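Local coordinates for protein group 3 allergen SMIPP-S YvT004A06 (Sarcoptes scabiei type hominis, PDB 3H7T) that has the chymotrypsin-like serine protease fold but is an inactivated paralogue, probably without the endopeptidase activity generally assigned to its family, at residues Val36-Ala39 with Ala40-Asp44; Ser52-Tyr55 with Gly56-Tyr59; Thr145-Asp148 with Arg149-Glu153; Leu222-Lys225 with Asp226-Gly230. All coordinates share one frame; numbering follows the deposited sequence.

All four contacts are local and lie in series along the chain, with none nested or crossed. Interaction 1 joins strand 35-38 of the N-terminal barrel to the short helix 40-43. Interaction 2 follows, rounding the turn that leaves barrel strand 51-55; it touches interaction 1 where Val36 CG2 lies 4.1 Å from Ile53 CG2. Interaction 3 belongs to the C-terminal barrel of the trypsin-like fold, its strand 140-147 running into helix 149-157, with nearest atoms about 22 Å from interaction 2. Interaction 4 is the C-terminal helix 221-228, which returns to the first barrel: Ile37 CD1 packs 3.7 Å from Ile224 CD1, joining it to interaction 1.

Interaction 1 of 4, residues Val36-Ala39 with Ala40-Asp44; sequences VITA and AQCVD
The T-A-A-x-C motif of trypsin-like proteases forms this turn, in which Ala39 at the end of barrel strand 35-38 meets Cys42 of the short helix 40-43. Gln41 occupies the place where active members of the family carry the catalytic histidine, in keeping with the description of this protein as an inactivated paralogue. One hydrogen bond crosses the turn: Cys42 N donates to Ala39 O at 3.2 Å, with an N-H...O angle of 154°. The donor sits above the carbonyl plane, 59° out of it, as fits a tight turn rather than a straight helical bond. The next turn is held by Ala40 O, which accepts from both Val43 N (3.0 Å) and Asp44 N (3.0 Å).

Cys42 SG stands beside its own backbone N (chi1 -59°), which carries the sulfur back over the preceding turn to lie 3.7 Å from Ala39 CB. Thr38 OG1 lies 3.8 Å from Cys42 SG and is hydrogen-bonded to Gly27 O. The sulfur itself is tied to Cys26 in a disulfide, so the helix is fastened covalently to strand 26-30, beside strand 35-38 in the barrel. The Gln41 amide is hydrogen-bonded away from the turn, OE1 to Asn85 ND2 and NE2 to Tyr202 O, whereas the root of the same side chain stays within the turn, Gln41 CG lying 4.0 Å from Ala39 CB.

Interaction 2 of 4, residues Ser52-Tyr55 with Gly56-Tyr59; sequences SIHY and GSSY
An ST turn lies in the loop that leaves barrel strand 51-55, and His54, near the end of that strand, reaches across to it. Ser57 OG accepts from Tyr59 N, two residues on, at 3.0 Å and 156°, the bond that defines the turn. With OG anti to the Ser57 backbone N (chi1 -179°), the hydroxyl lies against the backbone that follows. It is also hydrogen-bonded to Thr62 O, so this one oxygen links two points of the loop.

His54 NE2 lies 3.2 Å from Tyr59 O, which sits at the ring edge and in its plane. Tyr59 O is displaced along that edge toward His54 CD2, so the N-H...O angle is only 123° and the bond is weak; NE2 has a second weak partner in Thr62 O. Ser57 CB approaches the ring obliquely, 3.5 Å from His54 NE2.

Water 1 bridges the inside of the bend: it accepts from Ser57 N at 2.9 Å and donates weakly to His54 O at 3.5 Å. Gly56 takes a positive phi, a conformation glycine adopts readily, and there the chain turns out of the strand.

Strand 51-55 runs antiparallel to strand 65-74, joined by backbone hydrogen bonds of Ile53 with Val67 and Tyr55 with Thr65; on its other flank backbone hydrogen bonds to Gly17 and Leu19 close the barrel onto strand 15-20.

Interaction 3 of 4, residues Thr145-Asp148 with Arg149-Glu153; sequences TVVD and RKSCE. With ZN (zinc ion), chain D.
Asp148 and Cys152 are joined by the first backbone bond of helix 149-157, Cys152 N to Asp148 O at 2.8 Å, at the bend where the axes of strand segment 145-147 and helix segment 149-153 are inclined at 74°. The donor approaches almost in line with the carbonyl bond.

Asp148 is the N-cap. Its CG is anti to the backbone N (chi1 -179°), which carries the carboxylate over the open first turn. Asp148 OD2 accepts from Ser151 N at 3.1 Å on its anti side, 18° out of the carboxylate plane. Val147 CG1 packs 4.1 Å from Cys152 CB, and the Cys152 sulfur continues into the disulfide with Cys171 of the adjoining strand 169-172. Arg149 turns away to a salt bridge with Asp113 and a hydrogen bond to Val169 O.

One turn further along, the extended Glu153 side chain carries a zinc ion. Glu153 binds the metal through both carboxylate oxygens, unequally, with OE2 at 2.4 Å and OE1 at a longer 2.7 Å from the zinc ion; water 3 is a further ligand, at 2.3 Å from the zinc. Lys150 NZ forms a weak salt bridge with Glu153 OE1 (3.5 Å) and also donates to water 3.

Negative charge is thus placed at the helix N terminus, where it would be expected to interact favourably with the positive end of the helix dipole, and zinc and Lys150 probably share in balancing the Glu153 carboxylate.

Interaction 4 of 4, residues Leu222-Lys225 with Asp226-Gly230; sequences LDIK and DIISG. With ZN (zinc ion), chain G.
Ile228 holds CG1 beside its backbone N (chi1 -66°) with CD1 extended beyond it, which sends the branch back up the helix to Ile224; there Ile224 CG2, anti to its own N, receives Ile228 CD1 at 3.8 Å. The two side chains run at a slant to each other on one flank of the helix. Ser229 has a similar first torsion (chi1 -58°) that tucks its hydroxyl next to its own amide, and both groups turn to a single acceptor. Ser229 OG donates to Lys225 O at 2.7 Å, and Ser229 N donates to the same oxygen at 3.0 Å. They come from opposite faces of the carbonyl plane, so the last turn is gripped twice at one point.

This is the C-terminal helix 221-228 of the trypsin-like fold, and it ends in a Schellman motif. Gly230 supplies the positive phi (80°), and its N donates back to Ile227 O at 3.0 Å. Upstream the regular ladder is intact: Asp226 N to Leu222 O, Ile227 N to Asp223 O and Ile228 N to Ile224 O, the last of these 3.1 Å long. The apolar flank lies on the N-terminal barrel, Ile224 against Ile37 of strand 35-38 and the loop residues Leu31 and Tyr86, Ile228 against Phe35.

Elsewhere on the helix surface Asp223 leaves the helix on the side away from the later turn, and its carboxylate binds a zinc ion. It does so through one oxygen, Asp223 OD2 at 1.9 Å from the metal, while OD1 stays back at 2.9 Å from the zinc. Water 4 is another ligand, 1.9 Å from the same zinc ion.

Interaction 1 of 4, residues Val36-Ala39 with Ala40-Asp44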
loop_
_atom_site.group_PDB
_atom_site.type_symbol
_atom_site.label_atom_id
_atom_site.label_comp_id
_atom_site.label_asym_id
_atom_site.label_seq_id
_atom_site.Cartn_x
_atom_site.Cartn_y
_atom_site.Cartn_z
ATOM N N VAL A 36 -7.693 3.474 8.212
ATOM C CA VAL A 36 -7.002 2.638 7.241
ATOM C C VAL A 36 -6.045 3.506 6.426
ATOM O O VAL A 36 -6.360 4.655 6.126
ATOM C CB VAL A 36 -8.017 1.914 6.314
ATOM C CG1 VAL A 36 -7.361 1.456 5.003
ATOM C CG2 VAL A 36 -8.653 0.734 7.042
ATOM N N ILE A 37 -4.873 2.964 6.090
ATOM C CA ILE A 37 -3.921 3.671 5.232
ATOM C C ILE A 37 -3.780 2.976 3.869
ATOM O O ILE A 37 -3.657 1.756 3.794
ATOM C CB ILE A 37 -2.541 3.874 5.912
ATOM C CG1 ILE A 37 -1.613 4.720 5.025
ATOM C CG2 ILE A 37 -1.901 2.530 6.309
ATOM C CD1 ILE A 37 -0.399 5.281 5.754
ATOM N N THR A 38 -3.799 3.780 2.812
ATOM C CA THR A 38 -3.652 3.305 1.436
ATOM C C THR A 38 -2.778 4.308 0.668
ATOM O O THR A 38 -2.199 5.214 1.280
ATOM C CB THR A 38 -5.058 3.072 0.773
ATOM O OG1 THR A 38 -4.908 2.419 -0.487
ATOM C CG2 THR A 38 -5.828 4.390 0.579
ATOM N N ALA A 39 -2.646 4.136 -0.648
ATOM C CA ALA A 39 -1.909 5.097 -1.469
ATOM C C ALA A 39 -2.806 6.269 -1.836
ATOM O O ALA A 39 -4.001 6.089 -2.049
ATOM C CB ALA A 39 -1.383 4.434 -2.737
ATOM N N ALA A 40 -2.225 7.464 -1.928
ATOM C CA ALA A 40 -2.977 8.649 -2.353
ATOM C C ALA A 40 -3.550 8.521 -3.765
ATOM O O ALA A 40 -4.687 8.920 -4.001
ATOM C CB ALA A 40 -2.127 9.886 -2.239
ATOM N N GLN A 41 -2.759 7.961 -4.689
ATOM C CA GLN A 41 -3.176 7.738 -6.084
ATOM C C GLN A 41 -4.506 6.993 -6.219
ATOM O O GLN A 41 -5.121 7.004 -7.284
ATOM C CB GLN A 41 -2.088 6.985 -6.868
ATOM C CG GLN A 41 -1.968 5.492 -6.500
ATOM C CD GLN A 41 -0.798 4.812 -7.186
ATOM O OE1 GLN A 41 0.248 4.608 -6.571
ATOM N NE2 GLN A 41 -0.959 4.475 -8.475
ATOM N N CYS A 42 -4.923 6.331 -5.146
ATOM C CA CYS A 42 -6.137 5.527 -5.134
ATOM C C CYS A 42 -7.392 6.362 -4.945
ATOM O O CYS A 42 -8.438 6.041 -5.502
ATOM C CB CYS A 42 -6.068 4.496 -4.005
ATOM S SG CYS A 42 -4.670 3.359 -4.136
ATOM N N VAL A 43 -7.287 7.422 -4.148
ATOM C CA VAL A 43 -8.479 8.097 -3.629
ATOM C C VAL A 43 -8.442 9.627 -3.720
ATOM O O VAL A 43 -9.388 10.298 -3.299
ATOM C CB VAL A 43 -8.773 7.663 -2.165
ATOM C CG1 VAL A 43 -9.101 6.155 -2.089
ATOM C CG2 VAL A 43 -7.601 8.022 -1.241
ATOM N N ASP A 44 -7.353 10.164 -4.268
ATOM C CA ASP A 44 -7.181 11.608 -4.446
ATOM C C ASP A 44 -8.338 12.222 -5.236
ATOM O O ASP A 44 -8.574 11.858 -6.385
ATOM C CB ASP A 44 -5.856 11.898 -5.158
ATOM C CG ASP A 44 -5.554 13.383 -5.263
ATOM O OD1 ASP A 44 -5.980 14.152 -4.377
ATOM O OD2 ASP A 44 -4.873 13.779 -6.230
#

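Interaction 2 of 4, residues Ser52-Tyr55 with Gly56-Tyr59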
loop_
_atom_site.group_PDB
_atom_site.type_symbol
_atom_site.label_atom_id
_atom_site.label_comp_id
_atom_site.label_asym_id
_atom_site.label_seq_id
_atom_site.Cartn_x
_atom_site.Cartn_y
_atom_site.Cartn_z
ATOM N N SER A 52 -15.257 2.188 -0.341
ATOM C CA SER A 52 -15.579 1.092 0.566
ATOM C C SER A 52 -14.300 0.408 1.048
ATOM O O SER A 52 -13.329 0.283 0.300
ATOM C CB SER A 52 -16.485 0.073 -0.135
ATOM O OG SER A 52 -16.955 -0.905 0.782
ATOM N N ILE A 53 -14.309 -0.023 2.305
ATOM C CA ILE A 53 -13.210 -0.786 2.884
ATOM C C ILE A 53 -13.688 -2.218 3.109
ATOM O O ILE A 53 -14.646 -2.446 3.858
ATOM C CB ILE A 53 -12.703 -0.158 4.215
ATOM C CG1 ILE A 53 -12.066 1.210 3.961
ATOM C CG2 ILE A 53 -11.693 -1.068 4.909
ATOM C CD1 ILE A 53 -13.049 2.373 4.095
ATOM N N HIS A 54 -13.014 -3.169 2.465
ATOM C CA HIS A 54 -13.376 -4.587 2.540
ATOM C C HIS A 54 -12.342 -5.314 3.389
ATOM O O HIS A 54 -11.161 -5.346 3.038
ATOM C CB HIS A 54 -13.473 -5.190 1.124
ATOM C CG HIS A 54 -13.781 -6.658 1.101
ATOM N ND1 HIS A 54 -15.013 -7.167 1.445
ATOM C CD2 HIS A 54 -13.020 -7.721 0.748
ATOM C CE1 HIS A 54 -14.994 -8.483 1.319
ATOM N NE2 HIS A 54 -13.794 -8.843 0.903
ATOM N N TYR A 55 -12.791 -5.878 4.512
ATOM C CA TYR A 55 -11.898 -6.500 5.490
ATOM C C TYR A 55 -12.333 -7.900 5.942
ATOM O O TYR A 55 -13.497 -8.282 5.785
ATOM C CB TYR A 55 -11.698 -5.577 6.704
ATOM C CG TYR A 55 -12.884 -5.379 7.639
ATOM C CD1 TYR A 55 -13.104 -6.247 8.710
ATOM C CD2 TYR A 55 -13.748 -4.294 7.485
ATOM C CE1 TYR A 55 -14.163 -6.057 9.589
ATOM C CE2 TYR A 55 -14.816 -4.094 8.353
ATOM C CZ TYR A 55 -15.014 -4.977 9.410
ATOM O OH TYR A 55 -16.064 -4.784 10.285
ATOM N N GLY A 56 -11.378 -8.652 6.490
ATOM C CA GLY A 56 -11.629 -9.979 7.049
ATOM C C GLY A 56 -11.841 -11.099 6.046
ATOM O O GLY A 56 -12.400 -12.137 6.390
ATOM N N SER A 57 -11.385 -10.901 4.811
ATOM C CA SER A 57 -11.537 -11.918 3.772
ATOM C C SER A 57 -10.272 -12.074 2.928
ATOM O O SER A 57 -9.577 -11.093 2.662
ATOM C CB SER A 57 -12.728 -11.574 2.871
ATOM O OG SER A 57 -12.908 -12.554 1.865
ATOM N N SER A 58 -9.981 -13.311 2.528
ATOM C CA SER A 58 -8.926 -13.609 1.542
ATOM C C SER A 58 -9.330 -13.181 0.126
ATOM O O SER A 58 -8.483 -13.065 -0.769
ATOM C CB SER A 58 -8.609 -15.110 1.534
ATOM O OG SER A 58 -8.183 -15.566 2.804
ATOM N N TYR A 59 -10.629 -12.967 -0.075
ATOM C CA TYR A 59 -11.168 -12.620 -1.377
ATOM C C TYR A 59 -11.229 -11.112 -1.577
ATOM O O TYR A 59 -11.439 -10.360 -0.626
ATOM C CB TYR A 59 -12.547 -13.273 -1.583
ATOM C CG TYR A 59 -12.484 -14.775 -1.474
ATOM C CD1 TYR A 59 -11.958 -15.546 -2.510
ATOM C CD2 TYR A 59 -12.928 -15.431 -0.318
ATOM C CE1 TYR A 59 -11.879 -16.935 -2.404
ATOM C CE2 TYR A 59 -12.855 -16.815 -0.209
ATOM C CZ TYR A 59 -12.335 -17.559 -1.253
ATOM O OH TYR A 59 -12.264 -18.934 -1.148
HETATM O O HOH W 1 -10.136 -8.625 3.457
#

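Interaction 3 of 4, residues Thr145-Asp148 with Arg149-Glu153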
loop_
_atom_site.group_PDB
_atom_site.type_symbol
_atom_site.label_atom_id
_atom_site.label_comp_id
_atom_site.label_asym_id
_atom_site.label_seq_id
_atom_site.Cartn_x
_atom_site.Cartn_y
_atom_site.Cartn_z
ATOM N N THR A 145 12.698 -8.217 -1.768
ATOM C CA THR A 145 14.031 -7.834 -1.292
ATOM C C THR A 145 14.278 -6.348 -1.499
ATOM O O THR A 145 14.142 -5.834 -2.611
ATOM C CB THR A 145 15.157 -8.635 -1.978
ATOM O OG1 THR A 145 14.821 -10.020 -1.967
ATOM C CG2 THR A 145 16.486 -8.441 -1.240
ATOM N N VAL A 146 14.638 -5.673 -0.414
ATOM C CA VAL A 146 14.871 -4.234 -0.424
ATOM C C VAL A 146 16.136 -3.884 -1.223
ATOM O O VAL A 146 17.207 -4.466 -1.024
ATOM C CB VAL A 146 14.895 -3.648 1.030
ATOM C CG1 VAL A 146 15.348 -2.189 1.039
ATOM C CG2 VAL A 146 13.497 -3.780 1.688
ATOM N N VAL A 147 15.983 -2.942 -2.146
ATOM C CA VAL A 147 17.067 -2.489 -3.004
ATOM C C VAL A 147 17.544 -1.132 -2.484
ATOM O O VAL A 147 16.728 -0.258 -2.192
ATOM C CB VAL A 147 16.581 -2.349 -4.471
ATOM C CG1 VAL A 147 17.663 -1.748 -5.368
ATOM C CG2 VAL A 147 16.123 -3.718 -5.027
ATOM N N ASP A 148 18.862 -0.965 -2.388
ATOM C CA ASP A 148 19.470 0.312 -2.016
ATOM C C ASP A 148 18.882 1.496 -2.792
ATOM O O ASP A 148 18.834 1.465 -4.025
ATOM C CB ASP A 148 20.981 0.243 -2.253
ATOM C CG ASP A 148 21.675 1.516 -1.860
ATOM O OD1 ASP A 148 21.874 1.729 -0.647
ATOM O OD2 ASP A 148 22.002 2.309 -2.767
ATOM N N ARG A 149 18.434 2.531 -2.074
ATOM C CA ARG A 149 17.798 3.700 -2.714
ATOM C C ARG A 149 18.623 4.347 -3.833
ATOM O O ARG A 149 18.093 4.615 -4.916
ATOM C CB ARG A 149 17.407 4.756 -1.676
ATOM C CG ARG A 149 16.671 5.964 -2.268
ATOM C CD ARG A 149 16.096 6.890 -1.199
ATOM N NE ARG A 149 15.107 6.236 -0.337
ATOM C CZ ARG A 149 15.353 5.818 0.907
ATOM N NH1 ARG A 149 16.556 5.975 1.444
ATOM N NH2 ARG A 149 14.400 5.234 1.617
ATOM N N LYS A 150 19.909 4.602 -3.573
ATOM C CA LYS A 150 20.793 5.152 -4.598
ATOM C C LYS A 150 20.855 4.267 -5.851
ATOM O O LYS A 150 20.732 4.759 -6.976
ATOM C CB LYS A 150 22.207 5.391 -4.046
ATOM C CG LYS A 150 23.117 6.160 -5.009
ATOM C CD LYS A 150 22.536 7.531 -5.328
ATOM C CE LYS A 150 23.370 8.268 -6.365
ATOM N NZ LYS A 150 22.774 9.592 -6.685
ATOM N N SER A 151 21.037 2.966 -5.641
ATOM C CA SER A 151 21.105 2.006 -6.736
ATOM C C SER A 151 19.788 1.953 -7.528
ATOM O O SER A 151 19.796 1.892 -8.768
ATOM C CB SER A 151 21.506 0.624 -6.200
ATOM O OG SER A 151 20.945 -0.409 -6.992
ATOM N N CYS A 152 18.667 2.012 -6.815
ATOM C CA CYS A 152 17.344 2.056 -7.450
ATOM C C CYS A 152 17.154 3.334 -8.263
ATOM O O CYS A 152 16.679 3.284 -9.392
ATOM C CB CYS A 152 16.250 1.923 -6.395
ATOM S SG CYS A 152 14.544 2.007 -6.986
ATOM N N GLU A 153 17.535 4.473 -7.684
ATOM C CA GLU A 153 17.487 5.736 -8.407
ATOM C C GLU A 153 18.307 5.727 -9.693
ATOM O O GLU A 153 17.852 6.244 -10.722
ATOM C CB GLU A 153 17.948 6.912 -7.546
ATOM C CG GLU A 153 17.883 8.203 -8.355
ATOM C CD GLU A 153 18.283 9.433 -7.589
ATOM O OE1 GLU A 153 19.308 9.398 -6.877
ATOM O OE2 GLU A 153 17.570 10.446 -7.724
HETATM ZN ZN ZN D . 18.325 11.635 -5.726
HETATM O O HOH W 2 21.187 5.043 -0.776
HETATM O O HOH W 3 20.535 10.936 -5.432
#

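Interaction 4 of 4, residues Leu222-Lys225 with Asp226-Gly230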
loop_
_atom_site.group_PDB
_atom_site.type_symbol
_atom_site.label_atom_id
_atom_site.label_comp_id
_atom_site.label_asym_id
_atom_site.label_seq_id
_atom_site.Cartn_x
_atom_site.Cartn_y
_atom_site.Cartn_z
ATOM N N LEU A 222 4.889 11.010 11.753
ATOM C CA LEU A 222 4.373 12.218 12.404
ATOM C C LEU A 222 3.084 12.681 11.742
ATOM O O LEU A 222 2.129 13.072 12.418
ATOM C CB LEU A 222 5.395 13.357 12.336
ATOM C CG LEU A 222 6.799 13.167 12.916
ATOM C CD1 LEU A 222 7.712 14.265 12.400
ATOM C CD2 LEU A 222 6.783 13.131 14.441
ATOM N N ASP A 223 3.069 12.646 10.412
ATOM C CA ASP A 223 1.872 12.993 9.661
ATOM C C ASP A 223 0.732 12.014 9.934
ATOM O O ASP A 223 -0.405 12.439 10.157
ATOM C CB ASP A 223 2.180 13.054 8.170
ATOM C CG ASP A 223 3.213 14.102 7.838
ATOM O OD1 ASP A 223 2.843 15.293 7.775
ATOM O OD2 ASP A 223 4.396 13.735 7.645
ATOM N N ILE A 224 1.036 10.714 9.932
ATOM C CA ILE A 224 0.015 9.690 10.190
ATOM C C ILE A 224 -0.591 9.872 11.582
ATOM O O ILE A 224 -1.812 9.781 11.754
ATOM C CB ILE A 224 0.550 8.222 10.063
ATOM C CG1 ILE A 224 1.345 7.985 8.765
ATOM C CG2 ILE A 224 -0.601 7.226 10.181
ATOM C CD1 ILE A 224 0.671 8.418 7.507
ATOM N N LYS A 225 0.271 10.137 12.564
ATOM C CA LYS A 225 -0.167 10.325 13.945
ATOM C C LYS A 225 -0.921 11.644 14.144
ATOM O O LYS A 225 -1.815 11.725 14.988
ATOM C CB LYS A 225 1.016 10.196 14.910
ATOM C CG LYS A 225 1.496 8.760 15.054
ATOM C CD LYS A 225 2.708 8.635 15.963
ATOM C CE LYS A 225 2.971 7.167 16.281
ATOM N NZ LYS A 225 4.221 6.959 17.057
ATOM N N ASP A 226 -0.565 12.663 13.359
ATOM C CA ASP A 226 -1.302 13.932 13.337
ATOM C C ASP A 226 -2.724 13.753 12.813
ATOM O O ASP A 226 -3.664 14.342 13.352
ATOM C CB ASP A 226 -0.584 14.962 12.465
ATOM C CG ASP A 226 0.587 15.633 13.175
ATOM O OD1 ASP A 226 0.852 15.332 14.360
ATOM O OD2 ASP A 226 1.254 16.461 12.524
ATOM N N ILE A 227 -2.856 12.970 11.740
ATOM C CA ILE A 227 -4.145 12.674 11.141
ATOM C C ILE A 227 -5.034 11.971 12.161
ATOM O O ILE A 227 -6.178 12.379 12.373
ATOM C CB ILE A 227 -4.014 11.797 9.857
ATOM C CG1 ILE A 227 -3.496 12.629 8.679
ATOM C CG2 ILE A 227 -5.355 11.187 9.494
ATOM C CD1 ILE A 227 -3.019 11.801 7.493
ATOM N N ILE A 228 -4.482 10.938 12.799
ATOM C CA ILE A 228 -5.210 10.116 13.761
ATOM C C ILE A 228 -5.586 10.907 15.025
ATOM O O ILE A 228 -6.599 10.613 15.653
ATOM C CB ILE A 228 -4.427 8.816 14.112
ATOM C CG1 ILE A 228 -4.331 7.906 12.881
ATOM C CG2 ILE A 228 -5.090 8.059 15.278
ATOM C CD1 ILE A 228 -3.221 6.867 12.951
ATOM N N SER A 229 -4.783 11.912 15.372
ATOM C CA SER A 229 -5.065 12.772 16.531
ATOM C C SER A 229 -6.074 13.874 16.213
ATOM O O SER A 229 -6.442 14.656 17.091
ATOM C CB SER A 229 -3.773 13.404 17.058
ATOM O OG SER A 229 -2.836 12.410 17.428
ATOM N N GLY A 230 -6.500 13.945 14.954
ATOM C CA GLY A 230 -7.486 14.934 14.530
ATOM C C GLY A 230 -6.897 16.308 14.282
ATOM O O GLY A 230 -7.614 17.303 14.301
HETATM ZN ZN ZN G . 5.646 15.015 6.943
HETATM O O HOH W 4 7.236 13.904 6.893
#